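Local coordinates for alcohol oxidase (Myceliophthora thermophila, PDB 6F74), which is a VAO-type flavoprotein that binds FAD and probably oxidises alcohol-like substrates with molecular oxygen as the electron acceptor, at residues G245-F253 with S345-G353; E464-G475 with W493-Q504. All blocks are in the same frame, centred on the assembly; numbering follows the deposited sequence.

From the N terminus, the first segment met is 245-253, within the FAD-binding region. Interaction 1 brings it against 345-353, where helix 328-346 turns into strand 349-356, and so closes a loop of 91 intervening residues. Interaction 2 opens only after interaction 1 has closed, pairing 464-475 with 493-504 across just 17 residues; the two are in series and neither encloses nor crosses the other. In space they adjoin, with probable hydrogen bonds from Leu472 N to Gly351 O and from Val470 N to Gly353 O. Interaction 2 pairs two inner strands of the seven-stranded antiparallel sheet, and interaction 1 ties the strand next to them, 349-356, to the flavin-binding loop.

Interaction 1. Residues G245-F253 with S345-G353. With FAD (flavin-adenine dinucleotide), chain I.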
loop_
_atom_site.group_PDB
_atom_site.type_symbol
_atom_site.label_atom_id
_atom_site.label_comp_id
_atom_site.label_asym_id
_atom_site.label_seq_id
_atom_site.Cartn_x
_atom_site.Cartn_y
_atom_site.Cartn_z
ATOM N N GLY A 245 2.861 1.557 6.352
ATOM C CA GLY A 245 2.624 0.127 6.565
ATOM C C GLY A 245 1.745 -0.175 7.768
ATOM O O GLY A 245 2.231 -0.138 8.888
ATOM N N HIS A 246 0.465 -0.472 7.525
ATOM C CA HIS A 246 -0.473 -0.873 8.558
ATOM C C HIS A 246 -0.775 -2.344 8.438
ATOM O O HIS A 246 -0.563 -2.961 7.416
ATOM C CB HIS A 246 -1.785 -0.055 8.508
ATOM C CG HIS A 246 -2.604 -0.301 7.293
ATOM N ND1 HIS A 246 -3.470 -1.370 7.181
ATOM C CD2 HIS A 246 -2.660 0.360 6.117
ATOM C CE1 HIS A 246 -4.005 -1.373 5.968
ATOM N NE2 HIS A 246 -3.527 -0.336 5.300
ATOM N N GLY A 247 -1.263 -2.908 9.532
ATOM C CA GLY A 247 -1.616 -4.323 9.606
ATOM C C GLY A 247 -2.255 -4.582 10.956
ATOM O O GLY A 247 -2.332 -3.677 11.779
ATOM N N PRO A 248 -2.677 -5.813 11.217
ATOM C CA PRO A 248 -3.344 -6.106 12.486
ATOM C C PRO A 248 -2.588 -5.680 13.770
ATOM O O PRO A 248 -3.232 -5.249 14.736
ATOM C CB PRO A 248 -3.484 -7.632 12.430
ATOM C CG PRO A 248 -3.674 -7.909 10.987
ATOM C CD PRO A 248 -2.688 -6.975 10.311
ATOM N N ALA A 249 -1.247 -5.782 13.742
ATOM C CA ALA A 249 -0.411 -5.607 14.925
ATOM C C ALA A 249 0.184 -4.197 15.151
ATOM O O ALA A 249 0.903 -3.994 16.119
ATOM C CB ALA A 249 0.684 -6.668 14.926
ATOM N N THR A 250 -0.141 -3.226 14.298
ATOM C CA THR A 250 0.537 -1.916 14.345
ATOM C C THR A 250 0.102 -1.025 15.515
ATOM O O THR A 250 0.943 -0.363 16.116
ATOM C CB THR A 250 0.434 -1.126 13.027
ATOM O OG1 THR A 250 -0.940 -0.925 12.662
ATOM C CG2 THR A 250 1.164 -1.837 11.915
ATOM N N HIS A 251 -1.190 -0.999 15.844
ATOM C CA HIS A 251 -1.614 -0.313 17.062
ATOM C C HIS A 251 -0.783 -0.765 18.273
ATOM O O HIS A 251 -0.295 0.043 19.062
ATOM C CB HIS A 251 -3.102 -0.557 17.341
ATOM C CG HIS A 251 -3.522 -0.109 18.701
ATOM N ND1 HIS A 251 -3.759 1.211 19.002
ATOM C CD2 HIS A 251 -3.658 -0.791 19.867
ATOM C CE1 HIS A 251 -4.034 1.323 20.287
ATOM N NE2 HIS A 251 -3.970 0.126 20.840
ATOM N N ASN A 252 -0.629 -2.069 18.420
ATOM C CA ASN A 252 0.047 -2.617 19.600
ATOM C C ASN A 252 1.543 -2.452 19.577
ATOM O O ASN A 252 2.136 -2.220 20.635
ATOM C CB ASN A 252 -0.357 -4.070 19.770
ATOM C CG ASN A 252 -1.740 -4.231 20.361
ATOM O OD1 ASN A 252 -1.811 -4.672 21.503
ATOM N ND2 ASN A 252 -2.836 -3.923 19.630
ATOM N N PHE A 253 2.177 -2.557 18.397
ATOM C CA PHE A 253 3.647 -2.592 18.325
ATOM C C PHE A 253 4.314 -1.522 17.461
ATOM O O PHE A 253 5.530 -1.475 17.379
ATOM C CB PHE A 253 4.047 -3.963 17.858
ATOM C CG PHE A 253 3.562 -5.064 18.770
ATOM C CD1 PHE A 253 4.115 -5.208 20.050
ATOM C CD2 PHE A 253 2.579 -5.931 18.369
ATOM C CE1 PHE A 253 3.672 -6.198 20.900
ATOM C CE2 PHE A 253 2.125 -6.926 19.225
ATOM C CZ PHE A 253 2.658 -7.066 20.495
ATOM N N SER A 345 -9.748 2.624 20.385
ATOM C CA SER A 345 -8.316 2.627 20.201
ATOM C C SER A 345 -7.571 2.745 21.529
ATOM O O SER A 345 -6.614 2.006 21.761
ATOM C CB SER A 345 -7.882 3.745 19.267
ATOM O OG SER A 345 -6.503 3.635 18.991
ATOM N N ASN A 346 -7.997 3.675 22.387
ATOM C CA ASN A 346 -7.435 3.795 23.732
ATOM C C ASN A 346 -7.533 2.525 24.592
ATOM O O ASN A 346 -6.704 2.296 25.462
ATOM C CB ASN A 346 -8.107 4.945 24.481
ATOM C CG ASN A 346 -7.460 5.206 25.815
ATOM O OD1 ASN A 346 -6.254 4.965 25.952
ATOM N ND2 ASN A 346 -8.249 5.671 26.828
ATOM N N ASN A 347 -8.557 1.723 24.345
ATOM C CA ASN A 347 -8.746 0.445 25.006
ATOM C C ASN A 347 -7.983 -0.720 24.357
ATOM O O ASN A 347 -8.255 -1.869 24.702
ATOM C CB ASN A 347 -10.265 0.098 25.032
ATOM C CG ASN A 347 -11.092 1.083 25.842
ATOM O OD1 ASN A 347 -10.558 1.806 26.666
ATOM N ND2 ASN A 347 -12.415 1.099 25.617
ATOM N N GLY A 348 -7.054 -0.464 23.426
ATOM C CA GLY A 348 -6.314 -1.546 22.768
ATOM C C GLY A 348 -6.986 -2.282 21.621
ATOM O O GLY A 348 -6.588 -3.399 21.259
ATOM N N VAL A 349 -7.997 -1.651 21.021
ATOM C CA VAL A 349 -8.728 -2.224 19.906
ATOM C C VAL A 349 -8.126 -1.717 18.581
ATOM O O VAL A 349 -7.772 -0.532 18.432
ATOM C CB VAL A 349 -10.243 -1.894 19.954
ATOM C CG1 VAL A 349 -11.002 -2.605 18.839
ATOM C CG2 VAL A 349 -10.849 -2.315 21.283
ATOM N N ALA A 350 -8.018 -2.642 17.634
ATOM C CA ALA A 350 -7.541 -2.355 16.286
ATOM C C ALA A 350 -8.281 -3.229 15.278
ATOM O O ALA A 350 -8.931 -4.223 15.645
ATOM C CB ALA A 350 -6.039 -2.580 16.191
ATOM N N GLY A 351 -8.148 -2.867 14.001
ATOM C CA GLY A 351 -8.658 -3.704 12.905
ATOM C C GLY A 351 -9.312 -2.919 11.798
ATOM O O GLY A 351 -9.021 -1.733 11.599
ATOM N N TYR A 352 -10.184 -3.588 11.054
ATOM C CA TYR A 352 -10.715 -2.990 9.846
ATOM C C TYR A 352 -12.208 -3.121 9.751
ATOM O O TYR A 352 -12.768 -4.194 10.023
ATOM C CB TYR A 352 -10.059 -3.608 8.602
ATOM C CG TYR A 352 -8.552 -3.548 8.652
ATOM C CD1 TYR A 352 -7.796 -4.590 9.250
ATOM C CD2 TYR A 352 -7.874 -2.481 8.121
ATOM C CE1 TYR A 352 -6.421 -4.533 9.295
ATOM C CE2 TYR A 352 -6.484 -2.418 8.160
ATOM C CZ TYR A 352 -5.769 -3.452 8.746
ATOM O OH TYR A 352 -4.409 -3.400 8.773
ATOM N N GLY A 353 -12.829 -2.026 9.309
ATOM C CA GLY A 353 -14.274 -1.943 9.094
ATOM C C GLY A 353 -14.587 -1.504 7.685
ATOM O O GLY A 353 -13.808 -0.759 7.075
HETATM P PA FAD I . 5.949 -2.315 -5.564
HETATM O O1A FAD I . 4.898 -1.928 -6.601
HETATM O O2A FAD I . 6.900 -3.402 -5.953
HETATM O O5B FAD I . 6.739 -0.999 -5.191
HETATM C C5B FAD I . 6.063 0.055 -4.563
HETATM C C4B FAD I . 6.947 1.288 -4.584
HETATM O O4B FAD I . 8.090 0.987 -3.800
HETATM C C3B FAD I . 7.482 1.705 -5.931
HETATM O O3B FAD I . 7.705 3.119 -5.881
HETATM C C2B FAD I . 8.835 1.044 -6.020
HETATM O O2B FAD I . 9.818 1.765 -6.773
HETATM C C1B FAD I . 9.274 1.043 -4.581
HETATM N N9A FAD I . 10.134 -0.071 -4.166
HETATM C C8A FAD I . 9.778 -1.357 -4.043
HETATM N N7A FAD I . 10.810 -2.101 -3.601
HETATM C C5A FAD I . 11.834 -1.270 -3.431
HETATM C C6A FAD I . 13.212 -1.438 -2.968
HETATM N N6A FAD I . 13.603 -2.686 -2.621
HETATM N N1A FAD I . 14.002 -0.333 -2.933
HETATM C C2A FAD I . 13.532 0.887 -3.302
HETATM N N3A FAD I . 12.259 1.114 -3.717
HETATM C C4A FAD I . 11.390 0.072 -3.791
HETATM N N1 FAD I . -0.653 -1.813 2.609
HETATM C C2 FAD I . -0.878 -1.792 3.942
HETATM O O2 FAD I . -0.394 -0.851 4.623
HETATM N N3 FAD I . -1.579 -2.760 4.566
HETATM C C4 FAD I . -2.132 -3.791 3.904
HETATM O O4 FAD I . -2.797 -4.677 4.482
HETATM C C4X FAD I . -1.950 -3.879 2.440
HETATM N N5 FAD I . -2.488 -4.885 1.721
HETATM C C5X FAD I . -2.296 -4.943 0.380
HETATM C C6 FAD I . -2.844 -6.001 -0.345
HETATM C C7 FAD I . -2.661 -6.117 -1.711
HETATM C C7M FAD I . -3.343 -7.307 -2.340
HETATM C C8 FAD I . -1.846 -5.097 -2.431
HETATM C C8M FAD I . -1.556 -5.174 -3.924
HETATM C C9 FAD I . -1.318 -4.027 -1.716
HETATM C C9A FAD I . -1.495 -3.899 -0.328
HETATM N N10 FAD I . -0.943 -2.837 0.440
HETATM C C10 FAD I . -1.162 -2.801 1.823
HETATM C "C1'" FAD I . -0.209 -1.703 -0.170
HETATM C "C2'" FAD I . 1.284 -1.699 -0.175
HETATM O "O2'" FAD I . 1.710 -1.225 1.100
HETATM C "C3'" FAD I . 1.784 -0.721 -1.244
HETATM O "O3'" FAD I . 1.170 -0.973 -2.521
HETATM C "C4'" FAD I . 3.300 -0.759 -1.381
HETATM O "O4'" FAD I . 3.713 0.179 -2.379
HETATM C "C5'" FAD I . 3.790 -2.156 -1.727
HETATM O "O5'" FAD I . 5.202 -2.172 -1.839
HETATM P P FAD I . 5.753 -3.273 -2.833
HETATM O O1P FAD I . 5.116 -4.601 -2.529
HETATM O O2P FAD I . 7.240 -3.140 -2.820
HETATM O O3P FAD I . 5.132 -2.723 -4.222
#
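His246 ND1 and Tyr352 OH lie 2.7 Å apart in a hydrogen bond; the hydroxyl arrives at the imidazole edge, in the ring plane. The two rings meet rim to rim, their planes 53° apart, so neither stacks on the other. On one face of the imidazole sits FAD N3, 3.1 Å above the plane and offset toward the rim. A chi1 of 67°, which sets CG between the backbone N and the carbonyl carbon, places the ring against the flavin while the main chain of the same residue binds the pyrimidine edge: His246 N donates to FAD O2 (3.1 Å), and FAD N3 donates to His246 O (3.0 Å). His246 NE2 is hydrogen-bonded to Glu543 OE1. With an alanine here, the Tyr352 hydroxyl and the Glu543 carboxylate would probably both lose a partner, and the flavin the imidazole lying against it.

Next, Gly247 passes close to the phenol, its CA 3.1 Å from Tyr352 OH, and begins a type I turn that ends at Thr250. Pro248 O accepts from Trp376 NE1. On the short helix that follows, His251 CB packs on Ala350 CB at 3.7 Å, and Val349 O stands over the centre of the His251 ring. His251 CE1 comes within 3.0 Å of Ser345 O, while His251 ND1 is hydrogen-bonded to Ser474 O. Gly348, the C-prime residue of the Schellman motif ending helix 328-346, brings its CA to His251 NE2. Backbone bonds to the pyrimidine and imidazole bonds to Tyr352 and Glu543 together imply a polar network that fixes His246 beside the flavin.

Interaction 2. Residues E464-G475 with W493-Q504; sequences EVSSNVVLLVSG and WRVSPFVMISGQ
Asn468 OD1 receives two bonds: one from Ser502 OG at 2.8 Å, and one from a water, also 2.8 Å from OD1. The serine hydroxyl stands above the amide plane, 38° out of it. The same water donates to Ile501 O at 3.1 Å, bridging the asparagine amide to the opposite backbone, and Asn468 ND2 is held by Val458 O, so both ends of the amide are fixed.

Asn468 and Ser502 form a non-hydrogen-bonded pair between strands 467-472 and 498-503, whose directions differ by 164°, close to antiparallel. Reciprocal N-H to O bonds link Ser467 with Gly503, Val469 with Ile501, and Leu471 with Val499. These are inner strands of a seven-stranded antiparallel sheet, flanked by 349-356 and 435-440. Helices 328-346 and 512-533 cover the face bearing Asn468, Val470, Met500 and Ser502; on the other face Leu471 touches His246 of the flavin site. There the Leu471 and Ile501 side chains cross at about a right angle, and CD1 of Leu471 meets CD1 of Ile501 at 3.4 Å, tighter than usual for carbons.

Beyond Leu472, the centre of an inverse gamma turn, Ser474 N donates to Pro497 O at 2.9 Å. With its OG anti to the backbone N (chi1 178°), the Ser474 hydroxyl reaches between two carbonyls, 2.9 Å from Trp493 O and equally close to Ser496 O. Ser474 CB meets the edge of the indole in its plane, 3.8 Å from Trp493 CE3.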
loop_
_atom_site.group_PDB
_atom_site.type_symbol
_atom_site.label_atom_id
_atom_site.label_comp_id
_atom_site.label_asym_id
_atom_site.label_seq_id
_atom_site.Cartn_x
_atom_site.Cartn_y
_atom_site.Cartn_z
ATOM N N GLU A 464 -24.083 4.838 -7.438
ATOM C CA GLU A 464 -22.688 4.525 -7.654
ATOM C C GLU A 464 -22.147 3.820 -6.404
ATOM O O GLU A 464 -22.364 4.313 -5.247
ATOM C CB GLU A 464 -21.898 5.814 -7.922
ATOM C CG GLU A 464 -22.469 6.695 -9.027
ATOM C CD GLU A 464 -21.524 7.902 -9.321
ATOM O OE1 GLU A 464 -20.626 8.206 -8.486
ATOM O OE2 GLU A 464 -21.679 8.608 -10.359
ATOM N N VAL A 465 -21.463 2.688 -6.623
ATOM C CA VAL A 465 -20.838 1.966 -5.528
ATOM C C VAL A 465 -19.624 2.733 -5.050
ATOM O O VAL A 465 -18.729 3.046 -5.839
ATOM C CB VAL A 465 -20.396 0.544 -5.902
ATOM C CG1 VAL A 465 -19.883 -0.182 -4.641
ATOM C CG2 VAL A 465 -21.586 -0.216 -6.490
ATOM N N SER A 466 -19.613 3.028 -3.753
ATOM C CA SER A 466 -18.526 3.686 -3.096
ATOM C C SER A 466 -18.027 2.725 -2.006
ATOM O O SER A 466 -18.792 2.300 -1.117
ATOM C CB SER A 466 -18.983 5.035 -2.530
ATOM O OG SER A 466 -19.273 5.956 -3.582
ATOM N N SER A 467 -16.746 2.383 -2.080
ATOM C CA SER A 467 -16.106 1.640 -1.006
ATOM C C SER A 467 -15.688 2.633 0.085
ATOM O O SER A 467 -15.025 3.653 -0.209
ATOM C CB SER A 467 -14.859 0.972 -1.518
ATOM O OG SER A 467 -13.969 2.012 -1.949
ATOM N N ASN A 468 -16.102 2.347 1.310
ATOM C CA ASN A 468 -15.623 3.084 2.462
ATOM C C ASN A 468 -14.995 2.095 3.443
ATOM O O ASN A 468 -15.542 1.007 3.680
ATOM C CB ASN A 468 -16.763 3.857 3.073
ATOM C CG ASN A 468 -17.102 5.082 2.254
ATOM O OD1 ASN A 468 -16.330 6.056 2.271
ATOM N ND2 ASN A 468 -18.233 5.039 1.512
ATOM N N VAL A 469 -13.829 2.450 3.961
ATOM C CA VAL A 469 -13.062 1.544 4.796
ATOM C C VAL A 469 -12.498 2.342 5.960
ATOM O O VAL A 469 -11.987 3.489 5.777
ATOM C CB VAL A 469 -11.900 0.881 4.025
ATOM C CG1 VAL A 469 -11.127 -0.121 4.905
ATOM C CG2 VAL A 469 -12.406 0.203 2.748
ATOM N N VAL A 470 -12.600 1.734 7.147
ATOM C CA VAL A 470 -11.985 2.227 8.372
ATOM C C VAL A 470 -10.749 1.389 8.720
ATOM O O VAL A 470 -10.870 0.184 8.849
ATOM C CB VAL A 470 -12.966 2.146 9.546
ATOM C CG1 VAL A 470 -12.287 2.533 10.842
ATOM C CG2 VAL A 470 -14.096 3.126 9.322
ATOM N N LEU A 471 -9.584 2.038 8.874
ATOM C CA LEU A 471 -8.333 1.357 9.244
ATOM C C LEU A 471 -7.991 1.732 10.672
ATOM O O LEU A 471 -7.363 2.762 10.932
ATOM C CB LEU A 471 -7.204 1.771 8.304
ATOM C CG LEU A 471 -7.392 1.529 6.806
ATOM C CD1 LEU A 471 -8.385 2.514 6.252
ATOM C CD2 LEU A 471 -6.045 1.694 6.119
ATOM N N LEU A 472 -8.465 0.934 11.623
ATOM C CA LEU A 472 -8.251 1.249 13.015
ATOM C C LEU A 472 -6.867 0.677 13.362
ATOM O O LEU A 472 -6.740 -0.386 13.968
ATOM C CB LEU A 472 -9.367 0.677 13.869
ATOM C CG LEU A 472 -9.322 1.021 15.355
ATOM C CD1 LEU A 472 -9.378 2.539 15.600
ATOM C CD2 LEU A 472 -10.471 0.311 16.044
ATOM N N VAL A 473 -5.844 1.399 12.934
ATOM C CA VAL A 473 -4.476 0.854 12.897
ATOM C C VAL A 473 -3.438 1.697 13.574
ATOM O O VAL A 473 -2.310 1.303 13.607
ATOM C CB VAL A 473 -4.015 0.559 11.449
ATOM C CG1 VAL A 473 -4.949 -0.444 10.789
ATOM C CG2 VAL A 473 -3.937 1.819 10.622
ATOM N N SER A 474 -3.804 2.845 14.121
ATOM C CA SER A 474 -2.851 3.690 14.810
ATOM C C SER A 474 -3.297 3.751 16.268
ATOM O O SER A 474 -3.936 2.812 16.732
ATOM C CB SER A 474 -2.738 5.045 14.142
ATOM O OG SER A 474 -1.837 5.920 14.817
ATOM N N GLY A 475 -2.953 4.811 16.990
ATOM C CA GLY A 475 -3.137 4.845 18.424
ATOM C C GLY A 475 -2.071 4.007 19.105
ATOM O O GLY A 475 -1.139 3.542 18.463
ATOM N N TRP A 493 0.088 10.809 12.092
ATOM C CA TRP A 493 0.000 9.440 12.645
ATOM C C TRP A 493 0.041 9.423 14.167
ATOM O O TRP A 493 -0.562 8.552 14.793
ATOM C CB TRP A 493 1.150 8.564 12.160
ATOM C CG TRP A 493 0.974 8.053 10.789
ATOM C CD1 TRP A 493 1.722 8.381 9.705
ATOM C CD2 TRP A 493 0.020 7.090 10.360
ATOM N NE1 TRP A 493 1.293 7.671 8.615
ATOM C CE2 TRP A 493 0.227 6.895 8.986
ATOM C CE3 TRP A 493 -1.007 6.389 10.997
ATOM C CZ2 TRP A 493 -0.545 5.997 8.227
ATOM C CZ3 TRP A 493 -1.775 5.498 10.238
ATOM C CH2 TRP A 493 -1.537 5.319 8.869
ATOM N N ARG A 494 0.751 10.392 14.746
ATOM C CA ARG A 494 0.933 10.439 16.165
ATOM C C ARG A 494 -0.303 10.954 16.917
ATOM O O ARG A 494 -0.332 10.849 18.132
ATOM C CB ARG A 494 2.168 11.284 16.545
ATOM C CG ARG A 494 3.460 10.953 15.775
ATOM C CD ARG A 494 3.751 9.465 15.804
ATOM N NE ARG A 494 5.063 9.161 15.259
ATOM C CZ ARG A 494 5.538 7.932 15.022
ATOM N NH1 ARG A 494 4.830 6.849 15.301
ATOM N NH2 ARG A 494 6.752 7.787 14.492
ATOM N N VAL A 495 -1.281 11.534 16.209
ATOM C CA VAL A 495 -2.541 12.005 16.822
ATOM C C VAL A 495 -3.801 11.334 16.292
ATOM O O VAL A 495 -4.858 11.512 16.876
ATOM C CB VAL A 495 -2.684 13.564 16.750
ATOM C CG1 VAL A 495 -1.548 14.252 17.496
ATOM C CG2 VAL A 495 -2.756 14.096 15.326
ATOM N N SER A 496 -3.689 10.542 15.223
ATOM C CA SER A 496 -4.857 9.977 14.551
ATOM C C SER A 496 -4.926 8.472 14.771
ATOM O O SER A 496 -4.034 7.748 14.323
ATOM C CB SER A 496 -4.798 10.305 13.060
ATOM O OG SER A 496 -4.535 11.696 12.889
ATOM N N PRO A 497 -5.959 7.988 15.473
ATOM C CA PRO A 497 -5.981 6.556 15.775
ATOM C C PRO A 497 -6.447 5.696 14.618
ATOM O O PRO A 497 -6.174 4.494 14.618
ATOM C CB PRO A 497 -6.937 6.441 16.966
ATOM C CG PRO A 497 -7.728 7.696 16.990
ATOM C CD PRO A 497 -7.030 8.721 16.162
ATOM N N PHE A 498 -7.125 6.298 13.642
ATOM C CA PHE A 498 -7.604 5.572 12.491
ATOM C C PHE A 498 -7.573 6.392 11.211
ATOM O O PHE A 498 -7.384 7.599 11.232
ATOM C CB PHE A 498 -9.007 5.010 12.750
ATOM C CG PHE A 498 -10.109 6.036 12.792
ATOM C CD1 PHE A 498 -10.462 6.647 13.994
ATOM C CD2 PHE A 498 -10.857 6.331 11.659
ATOM C CE1 PHE A 498 -11.489 7.568 14.039
ATOM C CE2 PHE A 498 -11.899 7.241 11.712
ATOM C CZ PHE A 498 -12.215 7.865 12.895
ATOM N N VAL A 499 -7.725 5.680 10.097
ATOM C CA VAL A 499 -7.773 6.252 8.767
ATOM C C VAL A 499 -9.119 5.927 8.139
ATOM O O VAL A 499 -9.648 4.838 8.318
ATOM C CB VAL A 499 -6.644 5.705 7.886
ATOM C CG1 VAL A 499 -6.623 6.417 6.533
ATOM C CG2 VAL A 499 -5.297 5.876 8.595
ATOM N N MET A 500 -9.679 6.900 7.422
ATOM C CA MET A 500 -10.839 6.659 6.548
ATOM C C MET A 500 -10.333 6.637 5.125
ATOM O O MET A 500 -9.562 7.523 4.719
ATOM C CB MET A 500 -11.900 7.742 6.703
ATOM C CG MET A 500 -12.552 7.743 8.075
ATOM S SD MET A 500 -13.569 9.160 8.475
ATOM C CE MET A 500 -15.029 8.890 7.498
ATOM N N ILE A 501 -10.711 5.596 4.393
ATOM C CA ILE A 501 -10.464 5.485 2.963
ATOM C C ILE A 501 -11.816 5.412 2.257
ATOM O O ILE A 501 -12.700 4.670 2.668
ATOM C CB ILE A 501 -9.643 4.236 2.649
ATOM C CG1 ILE A 501 -8.289 4.365 3.337
ATOM C CG2 ILE A 501 -9.468 4.047 1.153
ATOM C CD1 ILE A 501 -7.327 3.226 3.117
ATOM N N SER A 502 -11.979 6.217 1.217
ATOM C CA SER A 502 -13.200 6.218 0.402
ATOM C C SER A 502 -12.783 6.180 -1.056
ATOM O O SER A 502 -11.856 6.859 -1.448
ATOM C CB SER A 502 -14.040 7.450 0.702
ATOM O OG SER A 502 -15.286 7.428 0.015
ATOM N N GLY A 503 -13.452 5.381 -1.870
ATOM C CA GLY A 503 -13.036 5.246 -3.287
ATOM C C GLY A 503 -14.170 4.784 -4.188
ATOM O O GLY A 503 -15.245 4.429 -3.707
ATOM N N GLN A 504 -13.909 4.800 -5.501
ATOM C CA GLN A 504 -14.825 4.251 -6.508
ATOM C C GLN A 504 -14.009 3.584 -7.590
ATOM O O GLN A 504 -12.855 3.928 -7.813
ATOM C CB GLN A 504 -15.661 5.347 -7.199
ATOM C CG GLN A 504 -16.173 6.403 -6.269
ATOM C CD GLN A 504 -17.078 7.430 -6.955
ATOM O OE1 GLN A 504 -17.337 8.486 -6.393
ATOM N NE2 GLN A 504 -17.537 7.136 -8.176
HETATM O O HOH W 1 -14.641 6.313 4.474
#